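Local coordinates for glucose-6-phosphate isomerase (Plasmodium falciparum, PDB 3QKI), which probably catalyses the reversible interconversion of alpha-D-glucose 6-phosphate and beta-D-fructose 6-phosphate, the second step of glycolysis, at residues E137-V142 and E304-V309; V283-N288 and S317-L322; S110-A115 and I128-K133; R117-K122 and G339-D344. All coordinates share one frame; numbering follows the deposited sequence. Where two conformers were deposited one is given.

Contact 1 (E137-V142 and E304-V309)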
loop_
_atom_site.group_PDB
_atom_site.type_symbol
_atom_site.label_atom_id
_atom_site.label_comp_id
_atom_site.label_asym_id
_atom_site.label_seq_id
_atom_site.Cartn_x
_atom_site.Cartn_y
_atom_site.Cartn_z
ATOM N N GLU A 137 -14.324 -32.247 -13.301
ATOM C CA GLU A 137 -14.573 -33.302 -12.335
ATOM C C GLU A 137 -13.615 -33.160 -11.142
ATOM O O GLU A 137 -14.022 -33.364 -10.007
ATOM C CB GLU A 137 -14.425 -34.678 -12.986
ATOM C CG GLU A 137 -15.516 -34.935 -14.018
ATOM C CD GLU A 137 -16.836 -35.506 -13.525
ATOM O OE1 GLU A 137 -16.992 -35.730 -12.300
ATOM O OE2 GLU A 137 -17.721 -35.737 -14.382
ATOM N N ASP A 138 -12.356 -32.772 -11.398
ATOM C CA ASP A 138 -11.360 -32.526 -10.357
ATOM C C ASP A 138 -11.749 -31.258 -9.588
ATOM O O ASP A 138 -11.669 -31.256 -8.360
ATOM C CB ASP A 138 -9.970 -32.339 -10.977
ATOM C CG ASP A 138 -9.354 -33.591 -11.563
ATOM O OD1 ASP A 138 -9.324 -34.617 -10.860
ATOM O OD2 ASP A 138 -8.855 -33.526 -12.707
ATOM N N VAL A 139 -12.179 -30.199 -10.315
ATOM C CA VAL A 139 -12.593 -28.900 -9.759
ATOM C C VAL A 139 -13.735 -29.142 -8.769
ATOM O O VAL A 139 -13.648 -28.737 -7.600
ATOM C CB VAL A 139 -12.983 -27.884 -10.872
ATOM C CG1 VAL A 139 -13.715 -26.664 -10.297
ATOM C CG2 VAL A 139 -11.764 -27.449 -11.685
ATOM N N HIS A 140 -14.796 -29.821 -9.237
ATOM C CA HIS A 140 -15.931 -30.126 -8.379
ATOM C C HIS A 140 -15.708 -31.142 -7.266
ATOM O O HIS A 140 -16.374 -31.050 -6.241
ATOM C CB HIS A 140 -17.212 -30.328 -9.172
ATOM C CG HIS A 140 -17.684 -29.042 -9.741
ATOM N ND1 HIS A 140 -18.367 -28.123 -8.968
ATOM C CD2 HIS A 140 -17.503 -28.529 -10.974
ATOM C CE1 HIS A 140 -18.616 -27.097 -9.764
ATOM N NE2 HIS A 140 -18.110 -27.295 -10.983
ATOM N N GLY A 141 -14.772 -32.072 -7.459
ATOM C CA GLY A 141 -14.397 -33.041 -6.433
ATOM C C GLY A 141 -13.820 -32.290 -5.244
ATOM O O GLY A 141 -14.200 -32.539 -4.097
ATOM N N VAL A 142 -12.948 -31.303 -5.520
ATOM C CA VAL A 142 -12.345 -30.456 -4.479
ATOM C C VAL A 142 -13.393 -29.546 -3.834
ATOM O O VAL A 142 -13.450 -29.484 -2.612
ATOM C CB VAL A 142 -11.106 -29.675 -4.986
ATOM C CG1 VAL A 142 -10.578 -28.716 -3.923
ATOM C CG2 VAL A 142 -10.019 -30.627 -5.417
ATOM N N GLU A 304 -6.476 -30.158 -2.963
ATOM C CA GLU A 304 -5.679 -30.005 -4.160
ATOM C C GLU A 304 -6.060 -28.827 -5.063
ATOM O O GLU A 304 -7.165 -28.288 -5.010
ATOM C CB GLU A 304 -5.590 -31.363 -4.921
ATOM C CG GLU A 304 -6.551 -31.552 -6.078
ATOM C CD GLU A 304 -6.734 -32.962 -6.613
ATOM O OE1 GLU A 304 -6.291 -33.230 -7.753
ATOM O OE2 GLU A 304 -7.411 -33.768 -5.932
ATOM N N PHE A 305 -5.083 -28.418 -5.855
ATOM C CA PHE A 305 -5.180 -27.446 -6.934
ATOM C C PHE A 305 -4.228 -27.891 -8.045
ATOM O O PHE A 305 -3.543 -28.895 -7.869
ATOM C CB PHE A 305 -5.110 -25.983 -6.479
ATOM C CG PHE A 305 -3.792 -25.429 -6.003
ATOM C CD1 PHE A 305 -3.246 -25.839 -4.792
ATOM C CD2 PHE A 305 -3.184 -24.379 -6.675
ATOM C CE1 PHE A 305 -2.073 -25.268 -4.311
ATOM C CE2 PHE A 305 -2.013 -23.802 -6.190
ATOM C CZ PHE A 305 -1.462 -24.251 -5.010
ATOM N N TRP A 306 -4.289 -27.270 -9.216
ATOM C CA TRP A 306 -3.567 -27.774 -10.385
ATOM C C TRP A 306 -2.547 -26.820 -10.970
ATOM O O TRP A 306 -2.627 -25.611 -10.730
ATOM C CB TRP A 306 -4.599 -28.265 -11.420
ATOM C CG TRP A 306 -5.571 -29.217 -10.790
ATOM C CD1 TRP A 306 -5.370 -30.553 -10.557
ATOM C CD2 TRP A 306 -6.762 -28.860 -10.065
ATOM N NE1 TRP A 306 -6.378 -31.052 -9.768
ATOM C CE2 TRP A 306 -7.248 -30.038 -9.451
ATOM C CE3 TRP A 306 -7.459 -27.650 -9.861
ATOM C CZ2 TRP A 306 -8.425 -30.053 -8.684
ATOM C CZ3 TRP A 306 -8.628 -27.673 -9.115
ATOM C CH2 TRP A 306 -9.102 -28.863 -8.539
ATOM N N ASP A 307 -1.584 -27.358 -11.745
ATOM C CA ASP A 307 -0.529 -26.530 -12.338
ATOM C C ASP A 307 -1.031 -25.450 -13.310
ATOM O O ASP A 307 -0.327 -24.470 -13.516
ATOM C CB ASP A 307 0.645 -27.366 -12.909
ATOM C CG ASP A 307 0.369 -28.144 -14.182
ATOM O OD1 ASP A 307 1.312 -28.808 -14.685
ATOM O OD2 ASP A 307 -0.794 -28.109 -14.673
ATOM N N TRP A 308 -2.255 -25.619 -13.866
ATOM C CA TRP A 308 -2.890 -24.645 -14.755
ATOM C C TRP A 308 -3.570 -23.485 -13.983
ATOM O O TRP A 308 -4.198 -22.609 -14.584
ATOM C CB TRP A 308 -3.812 -25.303 -15.798
ATOM C CG TRP A 308 -4.662 -26.432 -15.287
ATOM C CD1 TRP A 308 -4.481 -27.762 -15.531
ATOM C CD2 TRP A 308 -5.876 -26.326 -14.528
ATOM N NE1 TRP A 308 -5.477 -28.493 -14.940
ATOM C CE2 TRP A 308 -6.367 -27.637 -14.341
ATOM C CE3 TRP A 308 -6.600 -25.248 -13.981
ATOM C CZ2 TRP A 308 -7.531 -27.901 -13.612
ATOM C CZ3 TRP A 308 -7.766 -25.510 -13.283
ATOM C CH2 TRP A 308 -8.220 -26.822 -13.102
ATOM N N VAL A 309 -3.407 -23.484 -12.639
ATOM C CA VAL A 309 -3.849 -22.424 -11.740
ATOM C C VAL A 309 -2.591 -21.638 -11.342
ATOM O O VAL A 309 -1.792 -22.128 -10.550
ATOM C CB VAL A 309 -4.593 -22.932 -10.466
ATOM C CG1 VAL A 309 -5.113 -21.746 -9.654
ATOM C CG2 VAL A 309 -5.740 -23.876 -10.818
#
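Trp306 meets Asp138, Val139 and Val142 of helix 135-154 with the benzo part of its indole, in the sugar isomerase (SIS) type domain of the phosphoglucose isomerase fold. The loop that carries this indole leaves strand 302-303, an outermost strand of the parallel sheet, and leads on to helix 318-328. Contact with the helix is oblique to the ring. Trp306 CZ2 lies 3.6 Å from Asp138 CB, while Trp306 CH2 reaches inward as far as Val139 CA at 3.7 Å. The side chains of Val142 and Trp306 run past each other in opposite directions, which brings Val142 CG2 to 3.7 Å from Trp306 CZ2. That methyl also touches Glu304 CG, whereas Val142 CG1, anti to the backbone N (chi1 175°), comes to 3.6 Å from Glu304 O. A type I turn from Trp306 to Val309 places a second indole next to the first. Val139 CG2 enters at its edge, in the ring plane, 3.9 Å from Trp308 CH2, and the same methyl lies 4.1 Å from Trp306 CZ3, touching both indoles. The acidic groups sit at the border of this apolar patch. Asp138 OD1 and Glu304 OE1 are 4.6 Å apart, a proximity that may raise their proton affinity, probably offset in part at Glu304 by the N-H of Trp306. Glu304 OE1 is the acceptor for Trp306 NE1 at 3.0 Å; the bond is bent (N-H...O 141°) and reaches the oxygen on its anti side, 34° out of the carboxylate plane.

Contact 2 (V283-N288 and S317-L322)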
loop_
_atom_site.group_PDB
_atom_site.type_symbol
_atom_site.label_atom_id
_atom_site.label_comp_id
_atom_site.label_asym_id
_atom_site.label_seq_id
_atom_site.Cartn_x
_atom_site.Cartn_y
_atom_site.Cartn_z
ATOM N N VAL A 283 -4.266 -28.219 8.277
ATOM C CA VAL A 283 -4.731 -28.503 6.931
ATOM C C VAL A 283 -3.727 -28.004 5.885
ATOM O O VAL A 283 -2.947 -27.072 6.157
ATOM C CB VAL A 283 -6.232 -28.241 6.612
ATOM C CG1 VAL A 283 -7.066 -28.044 7.857
ATOM C CG2 VAL A 283 -6.442 -27.115 5.632
ATOM N N ALA A 284 -3.687 -28.664 4.721
ATOM C CA ALA A 284 -2.796 -28.202 3.670
ATOM C C ALA A 284 -3.533 -27.975 2.383
ATOM O O ALA A 284 -4.480 -28.686 2.070
ATOM C CB ALA A 284 -1.670 -29.203 3.448
ATOM N N VAL A 285 -3.090 -26.979 1.618
ATOM C CA VAL A 285 -3.599 -26.736 0.279
ATOM C C VAL A 285 -2.338 -26.941 -0.528
ATOM O O VAL A 285 -1.420 -26.113 -0.464
ATOM C CB VAL A 285 -4.262 -25.357 0.066
ATOM C CG1 VAL A 285 -4.620 -25.162 -1.400
ATOM C CG2 VAL A 285 -5.514 -25.211 0.941
ATOM N N SER A 286 -2.229 -28.138 -1.153
ATOM C CA SER A 286 -1.015 -28.582 -1.838
ATOM C C SER A 286 -1.290 -29.827 -2.699
ATOM O O SER A 286 -2.338 -30.463 -2.564
ATOM C CB SER A 286 0.018 -28.999 -0.788
ATOM O OG SER A 286 1.269 -29.369 -1.342
ATOM N N THR A 287 -0.288 -30.238 -3.511
ATOM C CA THR A 287 -0.412 -31.498 -4.280
ATOM C C THR A 287 0.691 -32.441 -3.886
ATOM O O THR A 287 0.715 -33.595 -4.336
ATOM C CB THR A 287 -0.411 -31.241 -5.769
ATOM O OG1 THR A 287 0.757 -30.483 -6.088
ATOM C CG2 THR A 287 -1.651 -30.511 -6.200
ATOM N N ASN A 288 1.618 -31.961 -3.054
ATOM C CA ASN A 288 2.698 -32.838 -2.650
ATOM C C ASN A 288 2.225 -33.686 -1.476
ATOM O O ASN A 288 2.448 -33.335 -0.311
ATOM C CB ASN A 288 3.948 -32.057 -2.330
ATOM C CG ASN A 288 5.159 -32.945 -2.202
ATOM O OD1 ASN A 288 5.077 -34.119 -1.792
ATOM N ND2 ASN A 288 6.305 -32.402 -2.548
ATOM N N SER A 317 -9.537 -21.205 -6.471
ATOM C CA SER A 317 -9.256 -22.635 -6.278
ATOM C C SER A 317 -9.358 -22.839 -4.757
ATOM O O SER A 317 -9.659 -21.870 -4.043
ATOM C CB SER A 317 -7.841 -22.985 -6.744
ATOM O OG SER A 317 -6.853 -22.493 -5.844
ATOM N N SER A 318 -9.037 -24.057 -4.249
ATOM C CA SER A 318 -9.003 -24.348 -2.811
ATOM C C SER A 318 -8.142 -23.337 -2.014
ATOM O O SER A 318 -8.435 -23.098 -0.843
ATOM C CB SER A 318 -8.514 -25.769 -2.558
ATOM O OG SER A 318 -7.293 -26.005 -3.234
ATOM N N VAL A 319 -7.123 -22.726 -2.645
ATOM C CA VAL A 319 -6.243 -21.701 -2.025
ATOM C C VAL A 319 -7.078 -20.663 -1.226
ATOM O O VAL A 319 -6.797 -20.409 -0.049
ATOM C CB VAL A 319 -5.328 -20.987 -3.064
ATOM C CG1 VAL A 319 -4.649 -19.748 -2.450
ATOM C CG2 VAL A 319 -4.291 -21.953 -3.641
ATOM N N GLY A 320 -8.091 -20.109 -1.882
ATOM C CA GLY A 320 -8.987 -19.132 -1.279
ATOM C C GLY A 320 -10.318 -19.725 -0.868
ATOM O O GLY A 320 -10.835 -19.382 0.193
ATOM N N ILE A 321 -10.891 -20.638 -1.682
ATOM C CA ILE A 321 -12.213 -21.203 -1.377
ATOM C C ILE A 321 -12.263 -21.952 -0.044
ATOM O O ILE A 321 -13.251 -21.838 0.659
ATOM C CB ILE A 321 -12.904 -21.937 -2.557
ATOM C CG1 ILE A 321 -12.969 -21.052 -3.846
ATOM C CG2 ILE A 321 -14.316 -22.448 -2.169
ATOM C CD1 ILE A 321 -13.671 -19.568 -3.713
ATOM N N LEU A 322 -11.191 -22.650 0.325
ATOM C CA LEU A 322 -11.185 -23.327 1.619
ATOM C C LEU A 322 -11.201 -22.354 2.825
ATOM O O LEU A 322 -12.186 -22.394 3.564
ATOM C CB LEU A 322 -10.085 -24.382 1.731
ATOM C CG LEU A 322 -9.913 -24.995 3.106
ATOM C CD1 LEU A 322 -11.095 -25.911 3.471
ATOM C CD2 LEU A 322 -8.614 -25.695 3.194
#
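Val285 holds CG1 anti to its backbone N (chi1 174°) and CG2 anti to its carbonyl carbon, a setting that splits its two methyls between different parts of helix 318-328. CG1 enters the first turn, 3.3 Å from Ser318 OG and 3.9 Å from Val319 CG2. CG2 points along the helix instead and lies 3.9 Å from Leu322 CD2. Leu322 has CG anti to its own backbone N (chi1 173°), which extends the side chain toward the strand, and its CD2 meets Val283 CG2 tip to tip at 3.6 Å. Val283 and Val285, two residues apart on one strand, therefore present the same face to the helix. This is helix-on-sheet packing in a parallel alpha/beta domain: strand 283-285 and helix 318-322 have axes 9.1 Å apart at closest approach and directions 139° apart. The contact is buried, and the side chains that meet are apolar except for Ser318, whose OG is hydrogen-bonded to the carbonyl oxygen of Glu304. At the N-terminus of the helix, Ser317 is the N-cap residue, its OG accepting from Val319 N at 3.2 Å, while Ser317 O receives both Gly320 N and Ile321 N.

Contact 3 (S110-A115 and I128-K133)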
loop_
_atom_site.group_PDB
_atom_site.type_symbol
_atom_site.label_atom_id
_atom_site.label_comp_id
_atom_site.label_asym_id
_atom_site.label_seq_id
_atom_site.Cartn_x
_atom_site.Cartn_y
_atom_site.Cartn_z
ATOM N N SER A 110 -1.226 -24.875 -19.715
ATOM C CA SER A 110 -2.567 -24.358 -19.885
ATOM C C SER A 110 -2.773 -23.284 -18.815
ATOM O O SER A 110 -2.023 -23.221 -17.841
ATOM C CB SER A 110 -3.590 -25.477 -19.731
ATOM O OG SER A 110 -3.447 -26.418 -20.779
ATOM N N VAL A 111 -3.773 -22.430 -19.014
ATOM C CA VAL A 111 -4.123 -21.314 -18.111
ATOM C C VAL A 111 -5.629 -21.466 -17.903
ATOM O O VAL A 111 -6.433 -21.042 -18.747
ATOM C CB VAL A 111 -3.728 -19.957 -18.739
ATOM C CG1 VAL A 111 -4.236 -18.799 -17.884
ATOM C CG2 VAL A 111 -2.203 -19.861 -18.932
ATOM N N LEU A 112 -6.005 -22.130 -16.806
ATOM C CA LEU A 112 -7.414 -22.495 -16.600
ATOM C C LEU A 112 -8.025 -22.101 -15.269
ATOM O O LEU A 112 -8.917 -22.803 -14.764
ATOM C CB LEU A 112 -7.609 -23.996 -16.896
ATOM C CG LEU A 112 -7.564 -24.445 -18.356
ATOM C CD1 LEU A 112 -7.434 -25.971 -18.454
ATOM C CD2 LEU A 112 -8.758 -23.914 -19.136
ATOM N N HIS A 113 -7.652 -20.926 -14.748
ATOM C CA HIS A 113 -8.299 -20.413 -13.544
ATOM C C HIS A 113 -9.821 -20.183 -13.776
ATOM O O HIS A 113 -10.605 -20.311 -12.845
ATOM C CB HIS A 113 -7.605 -19.146 -13.035
ATOM C CG HIS A 113 -7.430 -18.105 -14.083
ATOM N ND1 HIS A 113 -6.317 -18.104 -14.913
ATOM C CD2 HIS A 113 -8.238 -17.084 -14.422
ATOM C CE1 HIS A 113 -6.492 -17.083 -15.734
ATOM N NE2 HIS A 113 -7.632 -16.434 -15.472
ATOM N N THR A 114 -10.232 -19.901 -15.021
ATOM C CA THR A 114 -11.646 -19.728 -15.375
ATOM C C THR A 114 -12.465 -21.017 -15.153
ATOM O O THR A 114 -13.648 -20.921 -14.860
ATOM C CB THR A 114 -11.818 -19.199 -16.820
ATOM O OG1 THR A 114 -11.130 -20.073 -17.727
ATOM C CG2 THR A 114 -11.313 -17.791 -16.984
ATOM N N ALA A 115 -11.831 -22.205 -15.248
ATOM C CA ALA A 115 -12.504 -23.496 -15.038
ATOM C C ALA A 115 -12.899 -23.693 -13.577
ATOM O O ALA A 115 -13.868 -24.413 -13.299
ATOM C CB ALA A 115 -11.608 -24.646 -15.498
ATOM N N ILE A 128 -13.708 -29.567 -20.189
ATOM C CA ILE A 128 -12.374 -29.219 -20.671
ATOM C C ILE A 128 -11.556 -30.476 -20.432
ATOM O O ILE A 128 -11.322 -30.875 -19.280
ATOM C CB ILE A 128 -11.753 -27.959 -19.982
ATOM C CG1 ILE A 128 -12.620 -26.693 -20.175
ATOM C CG2 ILE A 128 -10.291 -27.728 -20.447
ATOM C CD1 ILE A 128 -12.381 -25.598 -19.125
ATOM N N ILE A 129 -11.151 -31.107 -21.533
ATOM C CA ILE A 129 -10.378 -32.341 -21.524
ATOM C C ILE A 129 -8.862 -32.069 -21.590
ATOM O O ILE A 129 -8.358 -31.584 -22.598
ATOM C CB ILE A 129 -10.869 -33.290 -22.655
ATOM C CG1 ILE A 129 -12.428 -33.395 -22.756
ATOM C CG2 ILE A 129 -10.170 -34.644 -22.588
ATOM C CD1 ILE A 129 -13.196 -33.956 -21.514
ATOM N N ILE A 130 -8.163 -32.364 -20.497
ATOM C CA ILE A 130 -6.717 -32.252 -20.349
ATOM C C ILE A 130 -6.273 -33.653 -19.941
ATOM O O ILE A 130 -6.814 -34.203 -18.976
ATOM C CB ILE A 130 -6.302 -31.194 -19.278
ATOM C CG1 ILE A 130 -6.813 -29.745 -19.587
ATOM C CG2 ILE A 130 -4.807 -31.253 -18.934
ATOM C CD1 ILE A 130 -6.144 -28.982 -20.729
ATOM N N ASP A 131 -5.326 -34.242 -20.694
ATOM C CA ASP A 131 -4.785 -35.603 -20.501
ATOM C C ASP A 131 -5.903 -36.641 -20.347
ATOM O O ASP A 131 -5.920 -37.398 -19.367
ATOM C CB ASP A 131 -3.767 -35.646 -19.340
ATOM C CG ASP A 131 -2.606 -34.671 -19.499
ATOM O OD1 ASP A 131 -2.026 -34.609 -20.614
ATOM O OD2 ASP A 131 -2.266 -33.981 -18.507
ATOM N N ASN A 132 -6.849 -36.632 -21.332
ATOM C CA ASN A 132 -8.027 -37.503 -21.420
ATOM C C ASN A 132 -8.896 -37.574 -20.144
ATOM O O ASN A 132 -9.456 -38.626 -19.805
ATOM C CB ASN A 132 -7.705 -38.880 -22.055
ATOM C CG ASN A 132 -6.675 -39.696 -21.322
ATOM O OD1 ASN A 132 -6.971 -40.354 -20.320
ATOM N ND2 ASN A 132 -5.437 -39.655 -21.800
ATOM N N LYS A 133 -9.043 -36.422 -19.453
ATOM C CA LYS A 133 -9.841 -36.281 -18.233
ATOM C C LYS A 133 -10.524 -34.908 -18.217
ATOM O O LYS A 133 -9.858 -33.902 -18.508
ATOM C CB LYS A 133 -8.945 -36.483 -16.988
ATOM C CG LYS A 133 -9.598 -36.214 -15.629
#
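Ser110 and Ile130 are 8.9 Å apart between CA atoms, and Ala115 and Ile128 are 8.0 Å apart, separations that leave the space between the two backbones to side chains. Segment 110-115 is extended at first and takes up helical backbone angles from His113 to Ala115, with Ala115 N bonded to Leu112 O at 3.0 Å. Segment 128-133 holds a short, weakly bonded strand at about 129-130 and then turns sharply: Asp131 and Asn132 both adopt left-handed helical backbone angles, and Ile130 N bonds to Lys133 O at 3.0 Å, with a weak return bond from Lys133 N to Ile130 O. Alternation along this extended chain directs Ile128 and Ile130 to the side where both meet Leu112. Leu112 CD1 is the shared point, 3.9 Å from Ile128 CG2 and 4.0 Å from Ile130 CD1. Its meeting with Ile130 is tip to tip, whereas Leu112 and Ile128 pass alongside in opposite directions. The second torsions separate the isoleucines. Ile128 is extended (chi2 158°), so its CD1 reaches past the leucine to Ala115 CB at 3.8 Å; Ile130 is bent (chi2 -72°), and its CD1 comes 3.7 Å from Ser110 OG. That hydroxyl has its hydrogen bond with Gly100 O, so the methyl merely lies against it. Val135, at the start of helix 135-154, touches both isoleucines. The whole is a tight beta hairpin whose two-residue turn, Asp131-Asn132, is close to type I' (III' variant), its apolar face laid on a preceding loop and its second strand running directly into a helix.

Contact 4 (R117-K122 and G339-D344)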
loop_
_atom_site.group_PDB
_atom_site.type_symbol
_atom_site.label_atom_id
_atom_site.label_comp_id
_atom_site.label_asym_id
_atom_site.label_seq_id
_atom_site.Cartn_x
_atom_site.Cartn_y
_atom_site.Cartn_z
ATOM N N ARG A 117 -14.404 -21.779 -11.514
ATOM C CA ARG A 117 -15.713 -21.232 -11.174
ATOM C C ARG A 117 -16.857 -21.653 -12.109
ATOM O O ARG A 117 -17.950 -21.117 -11.978
ATOM C CB ARG A 117 -15.641 -19.706 -10.991
ATOM C CG ARG A 117 -14.933 -18.993 -12.130
ATOM C CD ARG A 117 -13.511 -18.602 -11.761
ATOM N NE ARG A 117 -13.131 -17.470 -12.603
ATOM C CZ ARG A 117 -12.029 -16.745 -12.468
ATOM N NH1 ARG A 117 -11.147 -17.032 -11.513
ATOM N NH2 ARG A 117 -11.810 -15.716 -13.272
ATOM N N ILE A 118 -16.635 -22.625 -13.020
ATOM C CA ILE A 118 -17.722 -23.130 -13.875
ATOM C C ILE A 118 -18.677 -23.919 -12.913
ATOM O O ILE A 118 -18.188 -24.749 -12.139
ATOM C CB ILE A 118 -17.195 -23.990 -15.056
ATOM C CG1 ILE A 118 -16.395 -23.118 -16.040
ATOM C CG2 ILE A 118 -18.360 -24.724 -15.780
ATOM C CD1 ILE A 118 -15.563 -23.915 -17.110
ATOM N N PRO A 119 -19.989 -23.581 -12.857
ATOM C CA PRO A 119 -20.891 -24.296 -11.921
ATOM C C PRO A 119 -21.149 -25.741 -12.340
ATOM O O PRO A 119 -20.960 -26.089 -13.505
ATOM C CB PRO A 119 -22.164 -23.442 -11.917
ATOM C CG PRO A 119 -22.171 -22.755 -13.236
ATOM C CD PRO A 119 -20.733 -22.607 -13.690
ATOM N N ILE A 120 -21.548 -26.577 -11.376
ATOM C CA ILE A 120 -21.818 -28.004 -11.531
ATOM C C ILE A 120 -22.767 -28.349 -12.687
ATOM O O ILE A 120 -22.518 -29.319 -13.388
ATOM C CB ILE A 120 -22.194 -28.690 -10.176
ATOM C CG1 ILE A 120 -22.086 -30.228 -10.255
ATOM C CG2 ILE A 120 -23.573 -28.261 -9.670
ATOM C CD1 ILE A 120 -20.822 -30.781 -9.867
ATOM N N GLU A 121 -23.793 -27.538 -12.930
ATOM C CA GLU A 121 -24.755 -27.810 -14.006
ATOM C C GLU A 121 -24.142 -27.758 -15.427
ATOM O O GLU A 121 -24.742 -28.263 -16.383
ATOM C CB GLU A 121 -26.009 -26.927 -13.864
ATOM C CG GLU A 121 -25.734 -25.435 -13.887
ATOM C CD GLU A 121 -25.476 -24.731 -12.561
ATOM O OE1 GLU A 121 -25.165 -25.402 -11.542
ATOM O OE2 GLU A 121 -25.565 -23.478 -12.567
ATOM N N LYS A 122 -22.916 -27.185 -15.543
ATOM C CA LYS A 122 -22.190 -27.053 -16.800
ATOM C C LYS A 122 -20.991 -28.017 -16.879
ATOM O O LYS A 122 -20.191 -27.908 -17.808
ATOM C CB LYS A 122 -21.716 -25.593 -16.995
ATOM C CG LYS A 122 -22.825 -24.573 -17.097
ATOM C CD LYS A 122 -22.259 -23.188 -17.424
ATOM C CE LYS A 122 -23.340 -22.135 -17.389
ATOM N NZ LYS A 122 -22.923 -20.864 -18.042
ATOM N N GLY A 339 -20.356 -15.130 -9.504
ATOM C CA GLY A 339 -19.964 -13.793 -9.934
ATOM C C GLY A 339 -18.774 -13.844 -10.871
ATOM O O GLY A 339 -18.820 -13.258 -11.949
ATOM N N CYS A 340 -17.716 -14.585 -10.480
ATOM C CA CYS A 340 -16.502 -14.786 -11.278
ATOM C C CYS A 340 -16.891 -15.365 -12.629
ATOM O O CYS A 340 -16.437 -14.886 -13.676
ATOM C CB CYS A 340 -15.518 -15.710 -10.564
ATOM S SG CYS A 340 -14.860 -15.045 -9.013
ATOM N N HIS A 341 -17.740 -16.411 -12.592
ATOM C CA HIS A 341 -18.188 -17.119 -13.780
ATOM C C HIS A 341 -18.951 -16.233 -14.760
ATOM O O HIS A 341 -18.645 -16.260 -15.956
ATOM C CB HIS A 341 -19.004 -18.363 -13.408
ATOM C CG HIS A 341 -19.481 -19.122 -14.613
ATOM N ND1 HIS A 341 -18.592 -19.736 -15.478
ATOM C CD2 HIS A 341 -20.737 -19.313 -15.072
ATOM C CE1 HIS A 341 -19.334 -20.310 -16.408
ATOM N NE2 HIS A 341 -20.630 -20.097 -16.195
ATOM N N ASP A 342 -19.914 -15.424 -14.264
ATOM C CA ASP A 342 -20.699 -14.531 -15.117
ATOM C C ASP A 342 -19.848 -13.471 -15.793
ATOM O O ASP A 342 -20.067 -13.179 -16.968
ATOM C CB ASP A 342 -21.877 -13.916 -14.349
ATOM C CG ASP A 342 -22.989 -14.911 -14.068
ATOM O OD1 ASP A 342 -22.984 -16.003 -14.693
ATOM O OD2 ASP A 342 -23.858 -14.603 -13.232
ATOM N N MET A 343 -18.835 -12.943 -15.087
ATOM C CA MET A 343 -17.900 -11.990 -15.695
ATOM C C MET A 343 -16.977 -12.723 -16.710
ATOM O O MET A 343 -16.696 -12.160 -17.761
ATOM C CB MET A 343 -17.091 -11.236 -14.624
ATOM C CG MET A 343 -16.089 -10.211 -15.196
ATOM S SD MET A 343 -16.815 -8.936 -16.269
ATOM C CE MET A 343 -17.625 -7.967 -15.062
ATOM N N ASP A 344 -16.541 -13.984 -16.414
ATOM C CA ASP A 344 -15.742 -14.787 -17.344
ATOM C C ASP A 344 -16.503 -14.959 -18.674
ATOM O O ASP A 344 -15.914 -14.766 -19.746
ATOM C CB ASP A 344 -15.429 -16.184 -16.789
ATOM C CG ASP A 344 -14.452 -16.232 -15.631
ATOM O OD1 ASP A 344 -13.766 -15.204 -15.373
ATOM O OD2 ASP A 344 -14.429 -17.263 -14.923
#
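Arg117 grips Asp344 side-on, with one nitrogen for each carboxylate oxygen. NE donates to OD2 of Asp344 at 2.7 Å (N-H...O 157°), and NH2 donates to OD1 of Asp344 at 2.9 Å along a nearly straight line (175°). Both oxygens use their syn lone pairs, and the guanidinium and carboxylate planes are nearly coplanar, the geometry of a bidentate salt bridge. A bend at chi2 (-102°) goes with the arginine side chain crossing that of Asp344 at about a right angle, and Cys340 CB covers one guanidinium face, 3.6 Å from Arg117 NE. Further partners hold both groups: Arg117 NH1 bonds to Thr316 OG1, NH2 has a second anionic partner in Glu534, and Asp344 OD1 a second partner in Ser531 OG. Lys122 NZ donates a hydrogen bond to His341 NE2 at 3.0 Å, so NE2 serves as acceptor here, the donor nitrogen lying in the plane of the imidazole. Pro119 supplies a CH-pi contact over the centre of one face of the same ring, its CD 3.6 Å from the centroid. Ring rotation is thus restrained both at the edge and on that face. Away from the annotated sugar-phosphate site, the contact fastens the long loop between helix 90-99 and strand 129-130 to helix 330-349; helix 523-543 supplies the Glu534 carboxylate and the Ser531 hydroxyl, and Ile118 and Ile120 face helix 135-154.

Overall arrangement
Contact 1 is in touch with all three others. Its centre is about 10 Å from that of contact 2, with Phe305 CD1 packed 3.7 Å from Val285 CG1, and about 9 Å from that of contact 3, where Trp308 O and Leu112 N are 2.9 Å apart. His140 NE2, 2.8 Å from Ile118 O, ties helix 135-154 to contact 4. Contacts 2 and 4 do not touch, although helices 318-328 and 330-349 are consecutive. Contacts 1 and 2 lie nearest the fructose 6-phosphate site: the side chain of Trp306 is about 5 Å from that of Lys250, and that of Val319 about 5 Å from that of Ser177. Contact 3 is more remote, Ile130 being about 12 Å from Lys250 between side chains.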